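Local coordinates for uncharacterized protein (Corynebacterium diphtheriae, PDB 3LMM) that is of unknown function but probably acts as a transcriptional regulator, joining a Schlafen AlbA_2 region to helix-turn-helix-type regions, at residues S243-H248 and D321-E326; V278-T283 and V293-R298. All coordinates share one frame; numbering follows the deposited sequence.

Both interactions belong to one part of the chain, and their centres lie about 15 Å apart. Interaction 1 pairs strands 240-245 and 320-325 inside a six-stranded mixed sheet. Interaction 2 falls between those strands in the sequence: it follows helix 264-278, closes the base of hairpin 282-293 and leads into helix 298-311. The connection between the paired strands therefore carries the hairpin. The two contacts touch at W324, which packs on V278 and N279, and at a salt bridge from K280 NZ to E326 OE2 (3.0 Å). The sheet and the hairpin base are thus tied together at the end of these strands.

Interaction 1: residues S243-H248 and D321-E326; sequences SIFDVH and DVRWIE
The F245 ring and the R323 guanidinium meet with their planes 58° apart. CE2 of F245 lies over the centre of one guanidinium face, 4.1 Å from R323 CZ. R323 CB sits at the ring edge, in its plane, 3.6 Å from F245 CE2. D321 OD2 occupies the guanidinium edge, where R323 NE donates to it in a salt bridge (3.1 Å) that holds the NE side from within its own strand. Bends at chi2 and chi3 fold the R323 chain back, which brings the charged group to both D321 and the ring. I325 CD1 approaches F245 obliquely, 3.7 Å from its CB.

The backbones form a parallel strand pair, second and third in the order across a six-stranded mixed sheet, between strands 252-256 and 330-336. By sequence, 321-326 falls in a region matching the RecG helicase C-terminal family. S243 pairs with R323, I244 with W324 and F245 with I325. Bonds run from S243 N to V322 O, W324 N to S243 O, F245 N to W324 O and E326 N to F245 O. The third is the shortest, at 2.7 Å, and it is close to linear (167°). S243, F245, R323 and I325 share one face of the sheet. I244 and W324 point to the other, where both pack against V278 of helix 264-278.

Residues 246-248 curl over I325, whose CG2 lies 3.5 Å from V247 CA. With CG anti to the carbonyl carbon (chi1 -70°) and a bend at chi2, E326 turns its carboxylate toward I244. I244 CG2 lies 3.8 Å from E326 OE2, which is held by K280.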
loop_
_atom_site.group_PDB
_atom_site.type_symbol
_atom_site.label_atom_id
_atom_site.label_comp_id
_atom_site.label_asym_id
_atom_site.label_seq_id
_atom_site.Cartn_x
_atom_site.Cartn_y
_atom_site.Cartn_z
ATOM N N SER A 243 1.474 25.188 11.918
ATOM C CA SER A 243 2.246 26.233 12.590
ATOM C C SER A 243 3.508 26.523 11.788
ATOM O O SER A 243 4.454 25.741 11.801
ATOM C CB SER A 243 2.657 25.796 13.995
ATOM O OG SER A 243 1.533 25.608 14.831
ATOM N N ILE A 244 3.516 27.660 11.103
ATOM C CA ILE A 244 4.639 28.097 10.274
ATOM C C ILE A 244 5.754 28.734 11.087
ATOM O O ILE A 244 5.550 29.751 11.737
ATOM C CB ILE A 244 4.172 29.137 9.281
ATOM C CG1 ILE A 244 3.103 28.528 8.374
ATOM C CG2 ILE A 244 5.367 29.703 8.525
ATOM C CD1 ILE A 244 2.282 29.566 7.657
ATOM N N PHE A 245 6.942 28.155 11.013
ATOM C CA PHE A 245 8.078 28.684 11.744
ATOM C C PHE A 245 9.054 29.383 10.820
ATOM O O PHE A 245 8.969 29.272 9.599
ATOM C CB PHE A 245 8.808 27.565 12.459
ATOM C CG PHE A 245 8.107 27.075 13.678
ATOM C CD1 PHE A 245 8.221 27.768 14.876
ATOM C CD2 PHE A 245 7.350 25.906 13.638
ATOM C CE1 PHE A 245 7.600 27.304 16.018
ATOM C CE2 PHE A 245 6.720 25.428 14.773
ATOM C CZ PHE A 245 6.845 26.125 15.968
ATOM N N ASP A 246 10.002 30.095 11.409
ATOM C CA ASP A 246 10.984 30.792 10.606
ATOM C C ASP A 246 12.201 29.887 10.450
ATOM O O ASP A 246 12.830 29.843 9.395
ATOM C CB ASP A 246 11.339 32.120 11.278
ATOM C CG ASP A 246 12.081 33.069 10.353
ATOM O OD1 ASP A 246 11.812 33.049 9.119
ATOM O OD2 ASP A 246 12.906 33.860 10.873
ATOM N N VAL A 247 12.516 29.151 11.507
ATOM C CA VAL A 247 13.637 28.225 11.478
ATOM C C VAL A 247 13.526 27.225 12.639
ATOM O O VAL A 247 13.076 27.573 13.730
ATOM C CB VAL A 247 14.998 28.994 11.508
ATOM C CG1 VAL A 247 15.107 29.837 12.757
ATOM C CG2 VAL A 247 16.160 28.011 11.399
ATOM N N HIS A 248 13.902 25.973 12.383
ATOM C CA HIS A 248 13.829 24.921 13.392
ATOM C C HIS A 248 14.463 25.424 14.668
ATOM O O HIS A 248 15.682 25.365 14.822
ATOM C CB HIS A 248 14.555 23.654 12.912
ATOM C CG HIS A 248 14.455 22.498 13.866
ATOM N ND1 HIS A 248 13.251 22.035 14.360
ATOM C CD2 HIS A 248 15.410 21.713 14.420
ATOM C CE1 HIS A 248 13.470 21.018 15.176
ATOM N NE2 HIS A 248 14.772 20.801 15.229
ATOM N N ASP A 321 -0.020 17.601 14.813
ATOM C CA ASP A 321 0.760 18.830 14.826
ATOM C C ASP A 321 1.626 18.837 13.584
ATOM O O ASP A 321 2.530 18.009 13.456
ATOM C CB ASP A 321 1.655 18.870 16.078
ATOM C CG ASP A 321 2.518 20.121 16.155
ATOM O OD1 ASP A 321 3.359 20.223 17.085
ATOM O OD2 ASP A 321 2.354 21.007 15.289
ATOM N N VAL A 322 1.329 19.740 12.656
ATOM C CA VAL A 322 2.139 19.858 11.449
ATOM C C VAL A 322 2.754 21.243 11.438
ATOM O O VAL A 322 2.042 22.239 11.528
ATOM C CB VAL A 322 1.321 19.606 10.115
ATOM C CG1 VAL A 322 -0.028 20.275 10.168
ATOM C CG2 VAL A 322 2.113 20.119 8.915
ATOM N N ARG A 323 4.082 21.294 11.385
ATOM C CA ARG A 323 4.777 22.570 11.341
ATOM C C ARG A 323 5.634 22.638 10.092
ATOM O O ARG A 323 6.105 21.618 9.592
ATOM C CB ARG A 323 5.636 22.815 12.597
ATOM C CG ARG A 323 6.536 21.682 13.034
ATOM C CD ARG A 323 5.795 20.717 13.946
ATOM N NE ARG A 323 5.442 21.286 15.251
ATOM C CZ ARG A 323 6.321 21.617 16.193
ATOM N NH1 ARG A 323 7.625 21.447 15.983
ATOM N NH2 ARG A 323 5.888 22.102 17.350
ATOM N N TRP A 324 5.804 23.854 9.589
ATOM C CA TRP A 324 6.574 24.116 8.388
ATOM C C TRP A 324 7.708 25.082 8.698
ATOM O O TRP A 324 7.471 26.157 9.236
ATOM C CB TRP A 324 5.661 24.731 7.335
ATOM C CG TRP A 324 6.373 25.193 6.126
ATOM C CD1 TRP A 324 7.046 26.374 5.964
ATOM C CD2 TRP A 324 6.508 24.486 4.902
ATOM N NE1 TRP A 324 7.594 26.442 4.708
ATOM C CE2 TRP A 324 7.277 25.294 4.031
ATOM C CE3 TRP A 324 6.057 23.242 4.451
ATOM C CZ2 TRP A 324 7.597 24.897 2.730
ATOM C CZ3 TRP A 324 6.378 22.846 3.162
ATOM C CH2 TRP A 324 7.140 23.671 2.315
ATOM N N ILE A 325 8.933 24.708 8.346
ATOM C CA ILE A 325 10.094 25.563 8.590
ATOM C C ILE A 325 10.491 26.320 7.333
ATOM O O ILE A 325 10.969 25.724 6.372
ATOM C CB ILE A 325 11.288 24.738 9.022
ATOM C CG1 ILE A 325 10.839 23.734 10.067
ATOM C CG2 ILE A 325 12.356 25.628 9.591
ATOM C CD1 ILE A 325 10.042 24.353 11.140
ATOM N N GLU A 326 10.323 27.635 7.356
ATOM C CA GLU A 326 10.633 28.482 6.204
ATOM C C GLU A 326 12.024 28.359 5.591
ATOM O O GLU A 326 12.172 27.917 4.455
ATOM C CB GLU A 326 10.408 29.947 6.571
ATOM C CG GLU A 326 8.958 30.338 6.770
ATOM C CD GLU A 326 8.221 30.534 5.463
ATOM O OE1 GLU A 326 8.659 31.392 4.667
ATOM O OE2 GLU A 326 7.208 29.836 5.231
#

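Interaction 2: residues V278-T283 and V293-R298; sequences VNKNNT and VPEIPR
This contact forms the base of a two-stranded beta hairpin, where strand 282-286 starts and strand 289-293 finishes. N282 and V293 are an antiparallel hydrogen-bonded pair. V293 N bonds to N282 O at 2.7 Å, nearly straight (166°). The return bond from N282 N to V293 O is weak, with a poor angle at the hydrogen.

Before the hairpin, N279 is the first residue to leave helix 264-278. It is the centre of an inverse gamma turn, closed by K280 N and V278 O. The turn delivers the next residues against the segment that leads from the hairpin into helix 298-311, with P297 at the N-cap position. N281 lies against P294, its CB 3.5 Å from P294 CA. The buried N279 side chain extends between P294, E295 and I296, with its CG 4.0 Å from P294 CB. CG is anti to the backbone N of N279 (chi1 -158°), which carries the amide across to these residues.

K280 and E295 make the charged part of the contact. K280 NZ forms a salt bridge with E295 OE2 at 2.7 Å, nearly in line with the C-O bond. The E295 chain is bent at chi2, and its other oxygen, OE1, is bonded to S329. R298 comes in from the start of helix 298-311. N279 O is at the edge of its guanidinium, 3.5 Å from NH1, while P294 CB rests off-centre on one face.

K280 also reaches E326, so one ammonium serves two carboxylates. The lysine is poorly ordered, so this double pairing may be loose. E295 is buried, and its two oxygens are held by different groups. The lysine may partly offset the negative charge of E295 and E326.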
loop_
_atom_site.group_PDB
_atom_site.type_symbol
_atom_site.label_atom_id
_atom_site.label_comp_id
_atom_site.label_asym_id
_atom_site.label_seq_id
_atom_site.Cartn_x
_atom_site.Cartn_y
_atom_site.Cartn_z
ATOM N N VAL A 278 1.986 27.840 1.682
ATOM C CA VAL A 278 3.204 27.860 2.458
ATOM C C VAL A 278 4.301 27.213 1.643
ATOM O O VAL A 278 5.464 27.604 1.732
ATOM C CB VAL A 278 2.993 27.094 3.758
ATOM C CG1 VAL A 278 4.224 27.172 4.619
ATOM C CG2 VAL A 278 1.792 27.671 4.483
ATOM N N ASN A 279 3.916 26.220 0.848
ATOM C CA ASN A 279 4.858 25.522 -0.006
ATOM C C ASN A 279 5.245 26.430 -1.168
ATOM O O ASN A 279 5.012 26.115 -2.334
ATOM C CB ASN A 279 4.241 24.249 -0.546
ATOM C CG ASN A 279 5.281 23.261 -0.973
ATOM O OD1 ASN A 279 4.970 22.165 -1.424
ATOM N ND2 ASN A 279 6.535 23.640 -0.825
ATOM N N LYS A 280 5.843 27.560 -0.805
ATOM C CA LYS A 280 6.299 28.613 -1.708
ATOM C C LYS A 280 6.404 28.292 -3.195
ATOM O O LYS A 280 5.771 28.975 -4.003
ATOM C CB LYS A 280 7.632 29.161 -1.211
ATOM C CG LYS A 280 7.573 29.693 0.204
ATOM C CD LYS A 280 8.970 29.984 0.721
ATOM C CE LYS A 280 8.990 30.002 2.239
ATOM N NZ LYS A 280 8.503 28.702 2.798
ATOM N N ASN A 281 7.206 27.296 -3.573
ATOM C CA ASN A 281 7.355 26.942 -4.992
ATOM C C ASN A 281 8.162 27.944 -5.840
ATOM O O ASN A 281 7.635 28.961 -6.292
ATOM C CB ASN A 281 5.958 26.709 -5.591
ATOM C CG ASN A 281 5.890 26.989 -7.081
ATOM O OD1 ASN A 281 6.791 26.628 -7.833
ATOM N ND2 ASN A 281 4.802 27.614 -7.515
ATOM N N ASN A 282 9.436 27.628 -6.069
ATOM C CA ASN A 282 10.318 28.494 -6.836
ATOM C C ASN A 282 10.613 27.993 -8.255
ATOM O O ASN A 282 10.360 26.840 -8.593
ATOM C CB ASN A 282 11.627 28.698 -6.077
ATOM C CG ASN A 282 12.107 27.434 -5.412
ATOM O OD1 ASN A 282 12.104 26.376 -6.020
ATOM N ND2 ASN A 282 12.514 27.537 -4.148
ATOM N N THR A 283 11.169 28.869 -9.084
ATOM C CA THR A 283 11.449 28.523 -10.468
ATOM C C THR A 283 12.872 28.041 -10.748
ATOM O O THR A 283 13.848 28.695 -10.375
ATOM C CB THR A 283 11.116 29.721 -11.390
ATOM O OG1 THR A 283 12.118 30.729 -11.244
ATOM C CG2 THR A 283 9.760 30.328 -11.013
ATOM N N VAL A 293 8.811 24.809 -9.582
ATOM C CA VAL A 293 8.922 23.603 -8.748
ATOM C C VAL A 293 8.752 23.917 -7.253
ATOM O O VAL A 293 9.540 24.674 -6.683
ATOM C CB VAL A 293 10.311 22.965 -8.925
ATOM C CG1 VAL A 293 10.440 21.757 -8.040
ATOM C CG2 VAL A 293 10.548 22.628 -10.372
ATOM N N PRO A 294 7.735 23.323 -6.591
ATOM C CA PRO A 294 7.552 23.608 -5.156
ATOM C C PRO A 294 8.708 23.159 -4.234
ATOM O O PRO A 294 9.458 22.241 -4.564
ATOM C CB PRO A 294 6.219 22.924 -4.830
ATOM C CG PRO A 294 6.148 21.807 -5.819
ATOM C CD PRO A 294 6.688 22.414 -7.095
ATOM N N GLU A 295 8.846 23.832 -3.091
ATOM C CA GLU A 295 9.890 23.527 -2.116
ATOM C C GLU A 295 9.926 22.051 -1.816
ATOM O O GLU A 295 10.970 21.498 -1.496
ATOM C CB GLU A 295 9.653 24.264 -0.811
ATOM C CG GLU A 295 9.467 25.749 -0.924
ATOM C CD GLU A 295 10.299 26.469 0.098
ATOM O OE1 GLU A 295 11.544 26.440 -0.062
ATOM O OE2 GLU A 295 9.722 27.036 1.059
ATOM N N ILE A 296 8.762 21.420 -1.834
ATOM C CA ILE A 296 8.705 19.977 -1.643
ATOM C C ILE A 296 7.572 19.444 -2.502
ATOM O O ILE A 296 6.475 20.000 -2.524
ATOM C CB ILE A 296 8.538 19.545 -0.154
ATOM C CG1 ILE A 296 7.209 19.987 0.410
ATOM C CG2 ILE A 296 9.664 20.122 0.680
ATOM C CD1 ILE A 296 7.070 19.591 1.882
ATOM N N PRO A 297 7.838 18.369 -3.252
ATOM C CA PRO A 297 6.827 17.772 -4.127
ATOM C C PRO A 297 5.447 17.615 -3.518
ATOM O O PRO A 297 5.270 16.910 -2.532
ATOM C CB PRO A 297 7.455 16.443 -4.524
ATOM C CG PRO A 297 8.452 16.166 -3.413
ATOM C CD PRO A 297 9.038 17.521 -3.170
ATOM N N ARG A 298 4.473 18.279 -4.127
ATOM C CA ARG A 298 3.091 18.233 -3.669
ATOM C C ARG A 298 2.662 16.841 -3.183
ATOM O O ARG A 298 2.138 16.688 -2.074
ATOM C CB ARG A 298 2.174 18.710 -4.795
ATOM C CG ARG A 298 2.394 20.168 -5.146
ATOM C CD ARG A 298 1.617 21.055 -4.209
ATOM N NE ARG A 298 2.246 22.358 -3.998
ATOM C CZ ARG A 298 2.356 23.305 -4.925
ATOM N NH1 ARG A 298 2.949 24.456 -4.623
ATOM N NH2 ARG A 298 1.881 23.096 -6.148
#